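Local coordinates for protein thymidylate synthase ThyX (Streptomyces cacaoi subsp. asoensis, PDB 4P5A) that probably catalyses the FAD-dependent reductive methylation of UMP or dUMP, using methylenetetrahydrofolate as the methyl donor and working as a homotetramer, at residues H67-F72 / Y178-A183; S19-L24 / K222-T227; I12-V17 / E214-A219. All coordinates share one frame; numbering follows the deposited sequence.

Interaction 1: H67-F72 / Y178-A183; sequences HNSMTF and YATCNA. With FAD (flavin-adenine dinucleotide), chain L.
The Phe72 ring meets Cys181 at its rim. Cys181 SG lies in the ring plane, 4.0 Å from Phe72 CE2, an edge-on sulfur-aromatic contact. Ala179 O also sits at the edge, near that plane. Beyond the two segments, Val14, Leu16 and Met216 pack on this ring. The Tyr178 ring is approached obliquely by a methyl, with Thr71 CG2 3.5 Å from Tyr178 CD1. Tyr178 OH bonds to Ser33 O of the second subunit. The backbones pair as antiparallel strands. Met70 with Cys181 and Phe72 with Ala179 are hydrogen-bonded pairs, and Phe72 N reaches Ala179 O at 2.7 Å. Between them, Thr71 and Thr180 form a non-hydrogen-bonded pair, but their OG1 atoms bond to each other at 2.7 Å. Both hydroxyls stand anti to their own carbonyl carbon (chi1 -66° and -67°), which brings them together across the strands. Thr180 OG1 also bonds to His67 ND1 of the second subunit. Asn182 follows the strand as N-cap of helix 183-193. Its OD1 accepts from Ala185 N, and its ND2 gives FAD N1A a 2.9 Å bond that is almost straight (178°). With OD1 committed to the cap, the amide presents its N-H to the adenine, matching the acceptor there.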
loop_
_atom_site.group_PDB
_atom_site.type_symbol
_atom_site.label_atom_id
_atom_site.label_comp_id
_atom_site.label_asym_id
_atom_site.label_seq_id
_atom_site.Cartn_x
_atom_site.Cartn_y
_atom_site.Cartn_z
ATOM N N HIS B 67 -14.022 -5.106 -1.256
ATOM C CA HIS B 67 -14.191 -6.223 -2.212
ATOM C C HIS B 67 -15.087 -5.776 -3.363
ATOM O O HIS B 67 -16.179 -6.305 -3.585
ATOM C CB HIS B 67 -14.724 -7.483 -1.480
ATOM C CG HIS B 67 -13.720 -7.944 -0.479
ATOM N ND1 HIS B 67 -12.780 -8.922 -0.751
ATOM C CD2 HIS B 67 -13.462 -7.525 0.772
ATOM C CE1 HIS B 67 -11.969 -9.083 0.278
ATOM N NE2 HIS B 67 -12.360 -8.267 1.226
ATOM N N ASN B 68 -14.629 -4.762 -4.119
ATOM C CA ASN B 68 -15.373 -4.222 -5.234
ATOM C C ASN B 68 -14.485 -3.354 -6.040
ATOM O O ASN B 68 -13.348 -3.116 -5.587
ATOM C CB ASN B 68 -16.608 -3.404 -4.752
ATOM C CG ASN B 68 -16.264 -2.421 -3.626
ATOM O OD1 ASN B 68 -16.653 -2.572 -2.396
ATOM N ND2 ASN B 68 -15.573 -1.481 -3.985
ATOM N N SER B 69 -14.973 -2.772 -7.115
ATOM C CA SER B 69 -14.109 -1.881 -7.898
ATOM C C SER B 69 -14.955 -0.867 -8.659
ATOM O O SER B 69 -16.102 -1.203 -9.094
ATOM C CB SER B 69 -13.316 -2.728 -8.859
ATOM O OG SER B 69 -12.470 -1.935 -9.642
ATOM N N MET B 70 -14.402 0.306 -8.843
ATOM C CA MET B 70 -15.053 1.299 -9.700
ATOM C C MET B 70 -13.987 1.946 -10.548
ATOM O O MET B 70 -12.923 2.292 -9.988
ATOM C CB MET B 70 -15.682 2.396 -8.825
ATOM C CG MET B 70 -17.052 1.890 -8.201
ATOM S SD MET B 70 -17.511 3.059 -6.841
ATOM C CE MET B 70 -16.394 2.547 -5.413
ATOM N N THR B 71 -14.256 2.182 -11.816
ATOM C CA THR B 71 -13.169 2.859 -12.627
ATOM C C THR B 71 -13.768 4.117 -13.206
ATOM O O THR B 71 -14.826 4.065 -13.844
ATOM C CB THR B 71 -12.751 1.973 -13.783
ATOM O OG1 THR B 71 -12.095 0.742 -13.274
ATOM C CG2 THR B 71 -11.802 2.681 -14.802
ATOM N N PHE B 72 -13.094 5.228 -13.015
ATOM C CA PHE B 72 -13.564 6.531 -13.508
ATOM C C PHE B 72 -12.658 7.043 -14.609
ATOM O O PHE B 72 -11.422 6.942 -14.499
ATOM C CB PHE B 72 -13.532 7.568 -12.383
ATOM C CG PHE B 72 -14.500 7.261 -11.276
ATOM C CD1 PHE B 72 -15.878 7.529 -11.478
ATOM C CD2 PHE B 72 -14.061 6.678 -10.103
ATOM C CE1 PHE B 72 -16.813 7.278 -10.445
ATOM C CE2 PHE B 72 -14.986 6.402 -9.069
ATOM C CZ PHE B 72 -16.345 6.688 -9.266
ATOM N N TYR B 178 -7.591 7.277 -16.290
ATOM C CA TYR B 178 -8.455 6.369 -15.565
ATOM C C TYR B 178 -7.985 6.344 -14.117
ATOM O O TYR B 178 -6.743 6.345 -13.844
ATOM C CB TYR B 178 -8.239 4.972 -16.139
ATOM C CG TYR B 178 -9.166 4.621 -17.293
ATOM C CD1 TYR B 178 -9.596 3.285 -17.507
ATOM C CD2 TYR B 178 -9.546 5.576 -18.217
ATOM C CE1 TYR B 178 -10.396 2.954 -18.677
ATOM C CE2 TYR B 178 -10.314 5.262 -19.372
ATOM C CZ TYR B 178 -10.764 3.912 -19.555
ATOM O OH TYR B 178 -11.556 3.716 -20.707
ATOM N N ALA B 179 -8.948 6.280 -13.211
ATOM C CA ALA B 179 -8.696 6.240 -11.725
ATOM C C ALA B 179 -9.661 5.158 -11.211
ATOM O O ALA B 179 -10.925 5.236 -11.425
ATOM C CB ALA B 179 -9.035 7.593 -11.058
ATOM N N THR B 180 -9.074 4.101 -10.643
ATOM C CA THR B 180 -9.840 2.945 -10.155
ATOM C C THR B 180 -9.686 2.828 -8.611
ATOM O O THR B 180 -8.597 2.984 -8.080
ATOM C CB THR B 180 -9.361 1.601 -10.895
ATOM O OG1 THR B 180 -9.737 1.703 -12.304
ATOM C CG2 THR B 180 -10.049 0.364 -10.300
ATOM N N CYS B 181 -10.802 2.562 -7.915
ATOM C CA CYS B 181 -10.764 2.531 -6.419
ATOM C C CYS B 181 -11.756 1.465 -6.020
ATOM O O CYS B 181 -12.606 1.070 -6.835
ATOM C CB CYS B 181 -11.248 3.903 -5.762
ATOM S SG CYS B 181 -12.783 4.427 -6.388
ATOM N N ASN B 182 -11.558 0.933 -4.833
ATOM C CA ASN B 182 -12.655 0.215 -4.174
ATOM C C ASN B 182 -13.421 1.229 -3.284
ATOM O O ASN B 182 -12.974 2.387 -3.095
ATOM C CB ASN B 182 -12.173 -1.012 -3.408
ATOM C CG ASN B 182 -11.175 -0.655 -2.298
ATOM O OD1 ASN B 182 -11.471 0.220 -1.465
ATOM N ND2 ASN B 182 -9.953 -1.304 -2.289
ATOM N N ALA B 183 -14.564 0.787 -2.728
ATOM C CA ALA B 183 -15.391 1.770 -2.023
ATOM C C ALA B 183 -14.714 2.287 -0.739
ATOM O O ALA B 183 -14.951 3.435 -0.326
ATOM C CB ALA B 183 -16.731 1.081 -1.599
HETATM P PA FAD L . -3.929 -1.499 7.136
HETATM O O1A FAD L . -2.746 -1.104 7.760
HETATM O O2A FAD L . -3.845 -2.686 6.273
HETATM O O5B FAD L . -4.336 -0.257 6.193
HETATM C C5B FAD L . -4.311 0.976 6.722
HETATM C C4B FAD L . -5.378 1.914 6.007
HETATM O O4B FAD L . -4.765 2.005 4.691
HETATM C C3B FAD L . -6.762 1.323 5.767
HETATM O O3B FAD L . -7.486 1.727 6.934
HETATM C C2B FAD L . -7.243 2.054 4.539
HETATM O O2B FAD L . -7.597 3.451 4.833
HETATM C C1B FAD L . -5.940 1.999 3.740
HETATM N N9A FAD L . -5.807 0.805 2.863
HETATM C C8A FAD L . -4.756 -0.072 2.831
HETATM N N7A FAD L . -4.972 -0.934 1.783
HETATM C C5A FAD L . -6.155 -0.614 1.180
HETATM C C6A FAD L . -6.843 -1.171 0.117
HETATM N N6A FAD L . -6.357 -2.183 -0.606
HETATM N N1A FAD L . -8.023 -0.584 -0.259
HETATM C C2A FAD L . -8.479 0.486 0.394
HETATM N N3A FAD L . -7.801 1.061 1.445
HETATM C C4A FAD L . -6.652 0.501 1.872
HETATM N N1 FAD L . -10.405 -9.346 9.736
HETATM C C2 FAD L . -11.014 -10.372 9.183
HETATM O O2 FAD L . -10.580 -10.880 8.134
HETATM N N3 FAD L . -12.199 -10.888 9.733
HETATM C C4 FAD L . -12.778 -10.330 10.842
HETATM O O4 FAD L . -13.851 -10.807 11.295
HETATM C C4X FAD L . -12.137 -9.220 11.460
HETATM N N5 FAD L . -12.683 -8.630 12.564
HETATM C C5X FAD L . -11.928 -7.659 13.238
HETATM C C6 FAD L . -12.365 -7.142 14.513
HETATM C C7 FAD L . -11.532 -6.191 15.149
HETATM C C7M FAD L . -12.088 -5.650 16.521
HETATM C C8 FAD L . -10.304 -5.742 14.630
HETATM C C8M FAD L . -9.359 -4.668 15.238
HETATM C C9 FAD L . -9.896 -6.269 13.400
HETATM C C9A FAD L . -10.704 -7.177 12.719
HETATM N N10 FAD L . -10.219 -7.738 11.499
HETATM C C10 FAD L . -10.933 -8.732 10.914
HETATM C "C1'" FAD L . -8.986 -7.242 10.836
HETATM C "C2'" FAD L . -9.399 -5.925 10.042
HETATM O "O2'" FAD L . -10.357 -6.177 8.974
HETATM C "C3'" FAD L . -8.158 -5.327 9.388
HETATM O "O3'" FAD L . -7.537 -6.320 8.573
HETATM C "C4'" FAD L . -7.125 -4.835 10.440
HETATM O "O4'" FAD L . -7.808 -4.139 11.459
HETATM C "C5'" FAD L . -6.130 -3.881 9.812
HETATM O "O5'" FAD L . -6.873 -2.623 9.549
HETATM P P FAD L . -6.611 -1.821 8.180
HETATM O O1P FAD L . -6.958 -2.610 6.999
HETATM O O2P FAD L . -7.490 -0.599 8.367
HETATM O O3P FAD L . -5.059 -1.495 8.266
#

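Interaction 2: S19-L24 / K222-T227; sequences SSASDL and KLMPVT
This is a polar contact at a helix start, with an apolar flank. It lies where strand 13-20 gives way to helix 23-30, beside the junction of helices 207-223 and 225-233. The Asp23 carboxylate accepts the N-H groups of Val226 and Thr227 in the first turn of helix 225-233. Val226 N meets Asp23 OD1 at 2.8 Å, on the syn side but tilted out of the carboxylate plane. Asp23 OD2 takes two donors: Thr227 N comes from above the carboxylate plane at 2.9 Å, and Thr227 OG1 lies nearly along the C-O axis at 2.8 Å. Pro225 has no N-H to offer and instead packs its CD 3.2 Å from Asp23 OD1. A water joins Asp23 N to Leu223 O. Replacing Asp23 with an alanine would probably leave Val226 N and Thr227 N without their acceptors and the Thr227 hydroxyl free to turn. On the apolar side, Ala21 CB touches Met224 SD at 3.8 Å. Leu223 CD1 lies 3.7 Å from Ser19 OG. The Met224 chain bends at its end (chi3 68°), which carries CE to 3.6 Å from Ser22 O. The helix dipole is likely to stabilise the negative group. This is carboxylate binding of a helix N terminus by a residue distant in sequence.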
loop_
_atom_site.group_PDB
_atom_site.type_symbol
_atom_site.label_atom_id
_atom_site.label_comp_id
_atom_site.label_asym_id
_atom_site.label_seq_id
_atom_site.Cartn_x
_atom_site.Cartn_y
_atom_site.Cartn_z
ATOM N N SER B 19 -17.707 -0.809 -13.449
ATOM C CA SER B 19 -17.622 -1.070 -12.006
ATOM C C SER B 19 -18.048 -2.467 -11.703
ATOM O O SER B 19 -18.737 -3.149 -12.572
ATOM C CB SER B 19 -18.575 -0.125 -11.243
ATOM O OG SER B 19 -19.953 -0.262 -11.682
ATOM N N SER B 20 -17.726 -2.932 -10.501
ATOM C CA SER B 20 -18.373 -4.100 -10.012
ATOM C C SER B 20 -18.491 -3.796 -8.516
ATOM O O SER B 20 -17.545 -4.068 -7.749
ATOM C CB SER B 20 -17.467 -5.307 -10.263
ATOM O OG SER B 20 -18.002 -6.428 -9.631
ATOM N N ALA B 21 -19.560 -3.119 -8.158
ATOM C CA ALA B 21 -19.690 -2.666 -6.759
ATOM C C ALA B 21 -21.116 -2.597 -6.367
ATOM O O ALA B 21 -21.991 -2.070 -7.153
ATOM C CB ALA B 21 -19.123 -1.285 -6.605
ATOM N N SER B 22 -21.400 -3.161 -5.201
ATOM C CA SER B 22 -22.800 -3.124 -4.704
ATOM C C SER B 22 -22.754 -3.297 -3.198
ATOM O O SER B 22 -21.760 -3.772 -2.640
ATOM C CB SER B 22 -23.564 -4.319 -5.319
ATOM O OG SER B 22 -23.041 -5.562 -4.807
ATOM N N ASP B 23 -23.873 -2.946 -2.517
ATOM C CA ASP B 23 -23.882 -3.194 -1.118
ATOM C C ASP B 23 -23.845 -4.643 -0.758
ATOM O O ASP B 23 -23.256 -5.037 0.224
ATOM C CB ASP B 23 -25.193 -2.576 -0.537
ATOM C CG ASP B 23 -25.244 -0.983 -0.662
ATOM O OD1 ASP B 23 -26.285 -0.426 -1.119
ATOM O OD2 ASP B 23 -24.227 -0.277 -0.321
ATOM N N LEU B 24 -24.474 -5.473 -1.595
ATOM C CA LEU B 24 -24.422 -6.905 -1.357
ATOM C C LEU B 24 -22.993 -7.446 -1.336
ATOM O O LEU B 24 -22.708 -8.358 -0.562
ATOM C CB LEU B 24 -25.215 -7.592 -2.452
ATOM C CG LEU B 24 -24.981 -9.100 -2.400
ATOM C CD1 LEU B 24 -25.776 -9.829 -1.259
ATOM C CD2 LEU B 24 -25.180 -9.739 -3.817
ATOM N N LYS B 222 -25.263 5.756 -6.466
ATOM C CA LYS B 222 -26.178 4.892 -7.258
ATOM C C LYS B 222 -25.784 3.472 -7.212
ATOM O O LYS B 222 -26.678 2.600 -7.250
ATOM C CB LYS B 222 -26.229 5.376 -8.746
ATOM C CG LYS B 222 -26.840 6.649 -8.876
ATOM C CD LYS B 222 -26.524 7.229 -10.326
ATOM C CE LYS B 222 -26.810 8.748 -10.284
ATOM N NZ LYS B 222 -26.462 9.546 -11.553
ATOM N N LEU B 223 -24.474 3.163 -7.124
ATOM C CA LEU B 223 -24.095 1.764 -7.075
ATOM C C LEU B 223 -24.223 1.163 -5.674
ATOM O O LEU B 223 -24.488 -0.038 -5.538
ATOM C CB LEU B 223 -22.574 1.648 -7.427
ATOM C CG LEU B 223 -22.270 2.253 -8.782
ATOM C CD1 LEU B 223 -20.668 2.135 -8.982
ATOM C CD2 LEU B 223 -22.850 1.347 -9.809
ATOM N N MET B 224 -23.983 1.994 -4.625
ATOM C CA MET B 224 -23.954 1.459 -3.273
ATOM C C MET B 224 -24.700 2.397 -2.360
ATOM O O MET B 224 -24.129 3.028 -1.478
ATOM C CB MET B 224 -22.475 1.378 -2.812
ATOM C CG MET B 224 -21.669 0.300 -3.729
ATOM S SD MET B 224 -19.935 0.073 -3.120
ATOM C CE MET B 224 -20.061 -0.758 -1.519
ATOM N N PRO B 225 -25.996 2.473 -2.553
ATOM C CA PRO B 225 -26.766 3.474 -1.789
ATOM C C PRO B 225 -26.803 3.253 -0.297
ATOM O O PRO B 225 -26.772 4.305 0.435
ATOM C CB PRO B 225 -28.194 3.376 -2.398
ATOM C CG PRO B 225 -28.278 1.939 -2.959
ATOM C CD PRO B 225 -26.829 1.647 -3.449
ATOM N N VAL B 226 -26.798 2.023 0.194
ATOM C CA VAL B 226 -26.894 1.872 1.655
ATOM C C VAL B 226 -25.535 2.290 2.270
ATOM O O VAL B 226 -25.501 2.896 3.353
ATOM C CB VAL B 226 -27.180 0.368 1.970
ATOM C CG1 VAL B 226 -27.138 0.060 3.502
ATOM C CG2 VAL B 226 -28.552 -0.052 1.322
ATOM N N THR B 227 -24.451 1.846 1.634
ATOM C CA THR B 227 -23.111 2.284 2.087
ATOM C C THR B 227 -22.998 3.815 2.089
ATOM O O THR B 227 -22.413 4.431 3.046
ATOM C CB THR B 227 -21.993 1.611 1.202
ATOM O OG1 THR B 227 -22.114 0.223 1.380
ATOM C CG2 THR B 227 -20.565 2.010 1.827
HETATM O O HOH W 1 -25.983 -1.942 -4.249
#

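Interaction 3: I12-V17 / E214-A219; sequences ITVELV and EQMETA
Two hydrogen bonds join the Gln215 amide to the backbone at the start of the strand, at Ile12 and Val14. Gln215 NE2 donates to Ile12 O at 2.7 Å and 166°. Ile12 O lies in the plane of the Gln215 amide, but the donor stands above the plane of the Ile12 carbonyl. Gln215 OE1 accepts a weak bond from Val14 N at 3.3 Å. One side chain thus spans the C=O of one residue and the N-H two positions on. The Gln215 chain is fully extended beyond CG (chi2 179°), and this lets the amide reach past Val14 to the backbone. Gln215 NE2 also has a weak bond to Met211 O, one turn earlier in the helix.

The apolar contacts run alongside, through Val14 and Leu16. Val14 carries most of them. Its CB sits 3.7 Å from Gln215 CB, while Val14 CG1 meets Met216 CG at 3.9 Å, the two side chains crossing at about a right angle. Further along, Leu16 CB touches Ala219 CB more loosely, at 4.5 Å. Met216 also packs on Leu186 and Phe189 of helix 183-193.

The backbone pairing explains the polar part. Thr13, Glu15 and Val17 bond to strand 69-77, while Ile12 O and Val14 N are met by Gln215 instead. The axes of strand segment 13-17 and helix segment 214-219 run at 29° and come within 8.2 Å. This is packing of a helix on an antiparallel sheet, with a glutamine amide pairing with the backbone of the strand that is outermost within this chain.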
loop_
_atom_site.group_PDB
_atom_site.type_symbol
_atom_site.label_atom_id
_atom_site.label_comp_id
_atom_site.label_asym_id
_atom_site.label_seq_id
_atom_site.Cartn_x
_atom_site.Cartn_y
_atom_site.Cartn_z
ATOM N N ILE B 12 -14.864 20.183 -15.210
ATOM C CA ILE B 12 -14.025 19.088 -14.741
ATOM C C ILE B 12 -14.940 17.910 -14.856
ATOM O O ILE B 12 -16.063 17.977 -14.332
ATOM C CB ILE B 12 -13.813 19.280 -13.270
ATOM C CG1 ILE B 12 -13.100 20.579 -12.943
ATOM C CG2 ILE B 12 -12.900 18.163 -12.800
ATOM C CD1 ILE B 12 -11.754 20.583 -13.254
ATOM N N THR B 13 -14.561 16.911 -15.614
ATOM C CA THR B 13 -15.522 15.842 -15.890
ATOM C C THR B 13 -15.073 14.504 -15.338
ATOM O O THR B 13 -13.885 14.210 -15.244
ATOM C CB THR B 13 -15.798 15.677 -17.330
ATOM O OG1 THR B 13 -14.681 15.156 -17.950
ATOM C CG2 THR B 13 -16.165 17.029 -18.018
ATOM N N VAL B 14 -16.044 13.741 -14.912
ATOM C CA VAL B 14 -15.846 12.404 -14.294
ATOM C C VAL B 14 -16.936 11.535 -14.922
ATOM O O VAL B 14 -18.160 11.909 -14.946
ATOM C CB VAL B 14 -16.072 12.454 -12.784
ATOM C CG1 VAL B 14 -16.156 11.069 -12.225
ATOM C CG2 VAL B 14 -14.946 13.251 -12.066
ATOM N N GLU B 15 -16.517 10.412 -15.494
ATOM C CA GLU B 15 -17.527 9.417 -15.994
ATOM C C GLU B 15 -17.194 8.106 -15.368
ATOM O O GLU B 15 -16.060 7.708 -15.387
ATOM C CB GLU B 15 -17.413 9.265 -17.519
ATOM C CG GLU B 15 -17.756 10.592 -18.264
ATOM C CD GLU B 15 -17.144 10.642 -19.688
ATOM O OE1 GLU B 15 -16.616 11.740 -20.046
ATOM O OE2 GLU B 15 -17.158 9.557 -20.381
ATOM N N LEU B 16 -18.221 7.328 -14.977
ATOM C CA LEU B 16 -17.918 5.957 -14.523
ATOM C C LEU B 16 -17.766 5.029 -15.784
ATOM O O LEU B 16 -18.682 4.921 -16.642
ATOM C CB LEU B 16 -19.081 5.460 -13.625
ATOM C CG LEU B 16 -18.937 4.007 -13.163
ATOM C CD1 LEU B 16 -17.875 3.994 -12.050
ATOM C CD2 LEU B 16 -20.290 3.547 -12.516
ATOM N N VAL B 17 -16.596 4.473 -15.983
ATOM C CA VAL B 17 -16.233 3.636 -17.144
ATOM C C VAL B 17 -16.729 2.248 -16.876
ATOM O O VAL B 17 -17.251 1.598 -17.788
ATOM C CB VAL B 17 -14.669 3.512 -17.279
ATOM C CG1 VAL B 17 -14.227 2.423 -18.315
ATOM C CG2 VAL B 17 -14.016 4.811 -17.497
ATOM N N GLU B 214 -17.130 15.276 -5.889
ATOM C CA GLU B 214 -18.607 15.264 -5.819
ATOM C C GLU B 214 -19.215 14.422 -6.941
ATOM O O GLU B 214 -20.194 13.715 -6.738
ATOM C CB GLU B 214 -19.170 16.750 -5.898
ATOM C CG GLU B 214 -18.783 17.496 -4.662
ATOM C CD GLU B 214 -19.004 19.039 -4.759
ATOM O OE1 GLU B 214 -19.033 19.604 -5.919
ATOM O OE2 GLU B 214 -19.119 19.631 -3.652
ATOM N N GLN B 215 -18.587 14.419 -8.088
ATOM C CA GLN B 215 -19.133 13.637 -9.179
ATOM C C GLN B 215 -18.902 12.148 -8.955
ATOM O O GLN B 215 -19.715 11.327 -9.361
ATOM C CB GLN B 215 -18.543 14.111 -10.516
ATOM C CG GLN B 215 -18.960 15.567 -10.895
ATOM C CD GLN B 215 -18.288 15.944 -12.245
ATOM O OE1 GLN B 215 -18.453 15.251 -13.262
ATOM N NE2 GLN B 215 -17.450 16.948 -12.214
ATOM N N MET B 216 -17.730 11.813 -8.393
ATOM C CA MET B 216 -17.484 10.428 -8.094
ATOM C C MET B 216 -18.537 9.978 -7.103
ATOM O O MET B 216 -19.026 8.857 -7.136
ATOM C CB MET B 216 -16.059 10.265 -7.473
ATOM C CG MET B 216 -15.052 10.345 -8.607
ATOM S SD MET B 216 -13.402 10.295 -7.800
ATOM C CE MET B 216 -12.317 10.173 -9.246
ATOM N N GLU B 217 -18.751 10.765 -6.070
ATOM C CA GLU B 217 -19.713 10.370 -5.006
ATOM C C GLU B 217 -21.125 10.163 -5.525
ATOM O O GLU B 217 -21.818 9.238 -5.096
ATOM C CB GLU B 217 -19.699 11.451 -3.888
ATOM C CG GLU B 217 -20.588 11.036 -2.695
ATOM C CD GLU B 217 -20.376 11.889 -1.432
ATOM O OE1 GLU B 217 -19.471 12.773 -1.403
ATOM O OE2 GLU B 217 -21.099 11.617 -0.456
ATOM N N THR B 218 -21.542 11.066 -6.384
ATOM C CA THR B 218 -22.885 10.952 -7.003
ATOM C C THR B 218 -23.006 9.639 -7.789
ATOM O O THR B 218 -24.029 8.895 -7.636
ATOM C CB THR B 218 -23.098 12.142 -7.955
ATOM O OG1 THR B 218 -23.197 13.342 -7.169
ATOM C CG2 THR B 218 -24.459 11.888 -8.788
ATOM N N ALA B 219 -21.964 9.279 -8.521
ATOM C CA ALA B 219 -21.972 7.978 -9.219
ATOM C C ALA B 219 -21.986 6.805 -8.240
ATOM O O ALA B 219 -22.722 5.845 -8.357
ATOM C CB ALA B 219 -20.780 7.835 -10.221
#

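How the interactions relate
From the N terminus, the first segment met is 12-17. Residues 12-17, mostly on strand 13-20, lie against helix 207-223 in interaction 3. Residues 19-24 then lead into helix 23-30 and meet the 222-227 junction in interaction 2. These two contacts cross along the chain, and each closes a loop of nearly 200 residues. Interaction 1 lies within both loops and joins the neighbouring strands 69-77 and 174-181. Strand 69-77 links the three: Ser69 O probably bonds to Ser20 N, and Thr71 O probably bonds to Val17 N. Leu16 and Leu223 bring interactions 2 and 3 together. The C-terminal helices are thereby tied to the sheet that leads to the FAD-binding Asn182.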